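Local coordinates for protein ringhalexin (PDB 4ZQY) that inhibits activation of coagulation factor X by the extrinsic tenase complex, acting as an anticoagulant three-finger toxin with weak irreversible neurotoxicity, at residues Asn22-Lys26 with Cys58-Asn64. Sequence-based numbering, arbitrary orientation.
Sequences NYCFK and CARDKCN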
ATOM      1  N   ASN A  22      13.290  11.704  -0.200  1.00 46.07           N
ATOM      2  CA  ASN A  22      12.611  11.990   1.064  1.00 64.46           C
ATOM      3  C   ASN A  22      11.509  10.975   1.337  1.00 64.40           C
ATOM      4  O   ASN A  22      10.745  11.103   2.290  1.00 54.33           O
ATOM      5  CB  ASN A  22      12.032  13.413   1.073  1.00 70.24           C
ATOM      6  CG  ASN A  22      13.108  14.488   1.029  1.00 90.46           C
ATOM      7  OD1 ASN A  22      13.809  14.723   2.017  1.00 94.18           O
ATOM      8  ND2 ASN A  22      13.231  15.157  -0.109  1.00 80.25           N
ATOM      9  N   TYR A  23      11.474   9.933   0.518  1.00 46.87           N
ATOM     10  CA  TYR A  23      10.535   8.839   0.703  1.00 35.22           C
ATOM     11  C   TYR A  23      11.254   7.594   1.190  1.00 49.03           C
ATOM     12  O   TYR A  23      12.398   7.344   0.819  1.00 57.01           O
ATOM     13  CB  TYR A  23       9.817   8.518  -0.606  1.00 47.80           C
ATOM     14  CG  TYR A  23       8.883   9.603  -1.082  1.00 62.85           C
ATOM     15  CD1 TYR A  23       7.627   9.776  -0.515  1.00 69.10           C
ATOM     16  CD2 TYR A  23       9.262  10.452  -2.114  1.00 62.90           C
ATOM     17  CE1 TYR A  23       6.777  10.770  -0.962  1.00 82.80           C
ATOM     18  CE2 TYR A  23       8.426  11.441  -2.566  1.00 75.33           C
ATOM     19  CZ  TYR A  23       7.184  11.600  -1.992  1.00 84.71           C
ATOM     20  OH  TYR A  23       6.353  12.597  -2.457  1.00 62.34           O
ATOM     21  N   CYS A  24      10.593   6.840   2.059  1.00 46.93           N
ATOM     22  CA  CYS A  24      11.051   5.510   2.425  1.00 26.95           C
ATOM     23  C   CYS A  24      10.067   4.544   1.800  1.00 31.71           C
ATOM     24  O   CYS A  24       8.874   4.825   1.759  1.00 56.50           O
ATOM     25  CB  CYS A  24      11.055   5.308   3.940  1.00 34.72           C
ATOM     26  SG  CYS A  24      12.109   6.358   4.929  1.00 36.70           S
ATOM     27  N   PHE A  25      10.542   3.424   1.276  1.00 34.74           N
ATOM     28  CA  PHE A  25       9.604   2.467   0.709  1.00 38.72           C
ATOM     29  C   PHE A  25       9.796   1.101   1.354  1.00 44.94           C
ATOM     30  O   PHE A  25      10.829   0.836   1.966  1.00 36.59           O
ATOM     31  CB  PHE A  25       9.751   2.357  -0.805  1.00 37.28           C
ATOM     32  CG  PHE A  25      11.002   1.678  -1.238  1.00 25.39           C
ATOM     33  CD1 PHE A  25      11.044   0.300  -1.367  1.00 49.65           C
ATOM     34  CD2 PHE A  25      12.132   2.409  -1.521  1.00 43.57           C
ATOM     35  CE1 PHE A  25      12.191  -0.331  -1.757  1.00 44.18           C
ATOM     36  CE2 PHE A  25      13.285   1.778  -1.916  1.00 35.71           C
ATOM     37  CZ  PHE A  25      13.314   0.409  -2.032  1.00 28.52           C
ATOM     38  N   LYS A  26       8.805   0.233   1.174  1.00 23.98           N
ATOM     39  CA  LYS A  26       8.924  -1.174   1.532  1.00 18.91           C
ATOM     40  C   LYS A  26       8.273  -2.064   0.476  1.00 30.50           C
ATOM     41  O   LYS A  26       7.105  -1.896   0.149  1.00 38.60           O
ATOM     42  CB  LYS A  26       8.308  -1.471   2.895  1.00 18.28           C
ATOM     43  CG  LYS A  26       8.570  -2.914   3.296  1.00 41.77           C
ATOM     44  CD  LYS A  26       8.065  -3.291   4.670  1.00 59.69           C
ATOM     45  CE  LYS A  26       6.568  -3.542   4.650  1.00 59.08           C
ATOM     46  NZ  LYS A  26       6.076  -4.150   5.917  1.00 53.48           N
ATOM     47  N   CYS A  58       6.125   5.860   2.220  1.00 46.64           N
ATOM     48  CA  CYS A  58       5.835   6.796   3.306  1.00 29.81           C
ATOM     49  C   CYS A  58       6.934   7.859   3.366  1.00 36.00           C
ATOM     50  O   CYS A  58       7.962   7.723   2.707  1.00 65.72           O
ATOM     51  CB  CYS A  58       5.705   6.047   4.643  1.00 44.79           C
ATOM     52  SG  CYS A  58       7.132   5.076   5.199  1.00 45.65           S
ATOM     53  N   ALA A  59       6.714   8.906   4.160  1.00 66.56           N
ATOM     54  CA  ALA A  59       7.564  10.098   4.128  1.00 60.21           C
ATOM     55  C   ALA A  59       7.890  10.632   5.520  1.00 65.69           C
ATOM     56  O   ALA A  59       7.789  11.828   5.784  1.00 55.67           O
ATOM     57  CB  ALA A  59       6.924  11.184   3.285  1.00 44.61           C
ATOM     58  N   ARG A  60       8.287   9.734   6.408  1.00 65.94           N
ATOM     59  CA  ARG A  60       8.750  10.120   7.730  1.00 63.63           C
ATOM     60  C   ARG A  60       9.963   9.270   8.098  1.00 69.97           C
ATOM     61  O   ARG A  60      10.206   8.231   7.491  1.00 66.91           O
ATOM     62  CB  ARG A  60       7.638   9.948   8.777  1.00 68.86           C
ATOM     63  CG  ARG A  60       6.457  10.915   8.655  1.00 84.17           C
ATOM     64  CD  ARG A  60       5.400  10.691   9.762  1.00120.81           C
ATOM     65  NE  ARG A  60       5.838  11.026  11.122  1.00144.50           N
ATOM     66  CZ  ARG A  60       5.713  12.222  11.695  1.00132.69           C
ATOM     67  NH1 ARG A  60       5.150  13.231  11.042  1.00102.48           N
ATOM     68  NH2 ARG A  60       6.143  12.410  12.936  1.00126.63           N
ATOM     69  N   ASP A  61      10.744   9.725   9.069  1.00 63.62           N
ATOM     70  CA  ASP A  61      11.962   9.017   9.430  1.00 51.51           C
ATOM     71  C   ASP A  61      11.647   7.613   9.935  1.00 50.66           C
ATOM     72  O   ASP A  61      10.900   7.460  10.897  1.00 57.08           O
ATOM     73  CB  ASP A  61      12.766   9.783  10.478  1.00 67.15           C
ATOM     74  CG  ASP A  61      13.460  10.986   9.908  1.00 61.83           C
ATOM     75  OD1 ASP A  61      13.435  11.162   8.678  1.00 55.54           O
ATOM     76  OD2 ASP A  61      14.054  11.746  10.693  1.00 68.65           O
ATOM     77  N   LYS A  62      12.209   6.601   9.279  1.00 39.24           N
ATOM     78  CA  LYS A  62      12.147   5.219   9.759  1.00 60.03           C
ATOM     79  C   LYS A  62      10.713   4.727   9.783  1.00 48.48           C
ATOM     80  O   LYS A  62      10.314   3.974  10.676  1.00 42.75           O
ATOM     81  CB  LYS A  62      12.825   5.093  11.137  1.00 48.62           C
ATOM     82  CG  LYS A  62      14.314   5.375  11.064  1.00 49.74           C
ATOM     83  CD  LYS A  62      15.071   5.380  12.382  1.00 60.62           C
ATOM     84  CE  LYS A  62      14.241   5.175  13.623  1.00 71.57           C
ATOM     85  NZ  LYS A  62      15.171   5.191  14.805  1.00 76.91           N
ATOM     86  N   CYS A  63       9.946   5.181   8.795  1.00 48.95           N
ATOM     87  CA  CYS A  63       8.531   4.856   8.694  1.00 21.36           C
ATOM     88  C   CYS A  63       8.201   3.522   8.024  1.00 39.29           C
ATOM     89  O   CYS A  63       7.141   2.945   8.276  1.00 53.11           O
ATOM     90  CB  CYS A  63       7.819   5.986   7.953  1.00 33.31           C
ATOM     91  SG  CYS A  63       8.412   6.224   6.254  1.00 49.95           S
ATOM     92  N   ASN A  64       9.075   3.044   7.143  1.00 42.66           N
ATOM     93  CA  ASN A  64       8.775   1.807   6.421  1.00 40.52           C
ATOM     94  C   ASN A  64       8.980   0.519   7.224  1.00 34.57           C
ATOM     95  O   ASN A  64       9.887  -0.250   6.929  1.00 54.68           O
ATOM     96  CB  ASN A  64       9.557   1.762   5.087  1.00 26.93           C
ATOM     97  CG  ASN A  64      11.059   1.986   5.255  1.00 38.60           C
ATOM     98  OD1 ASN A  64      11.501   2.733   6.133  1.00 47.06           O
ATOM     99  ND2 ASN A  64      11.847   1.382   4.366  1.00 40.40           N
TER
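The buried amide of Asn64 bonds at both ends while Cys24 packs on its flat face, with Cys24 CB 3.6 Å from Asn64 CG. It joins the segment after strand 53-58 to two others: ND2 donates to Phe25 O on strand 23-29 at 2.7 Å, from above the carbonyl plane with a bent N-H...O angle of 140°, and OD1 accepts from Leu4 N on strand 2-7, which together fix the amide's rotation. A chi1 of 53°, with CG between the backbone N and carbonyl carbon, lays the amide across Cys24 CB and brings ND2 to Phe25 O. Two disulfides converge here, Cys24 CB lying 3.6 Å from Cys63 SG. Cys58 and Cys63 are joined, closing the small loop around the type II turn Arg60-Cys63, and Cys24 is bonded to Cys3, as expected for the cysteine-rich core of the three-finger fold. The backbones of Cys24 and Cys58 also form an antiparallel hydrogen-bonded pair: Cys24 N to Cys58 O is 2.8 Å, and Cys58 N to Cys24 O is 3.0 Å and almost straight at 174°. Cys58 O also lies at the edge of the Tyr23 ring, 3.8 Å from CD1, and Ala59 CB approaches that same carbon obliquely at 4.1 Å.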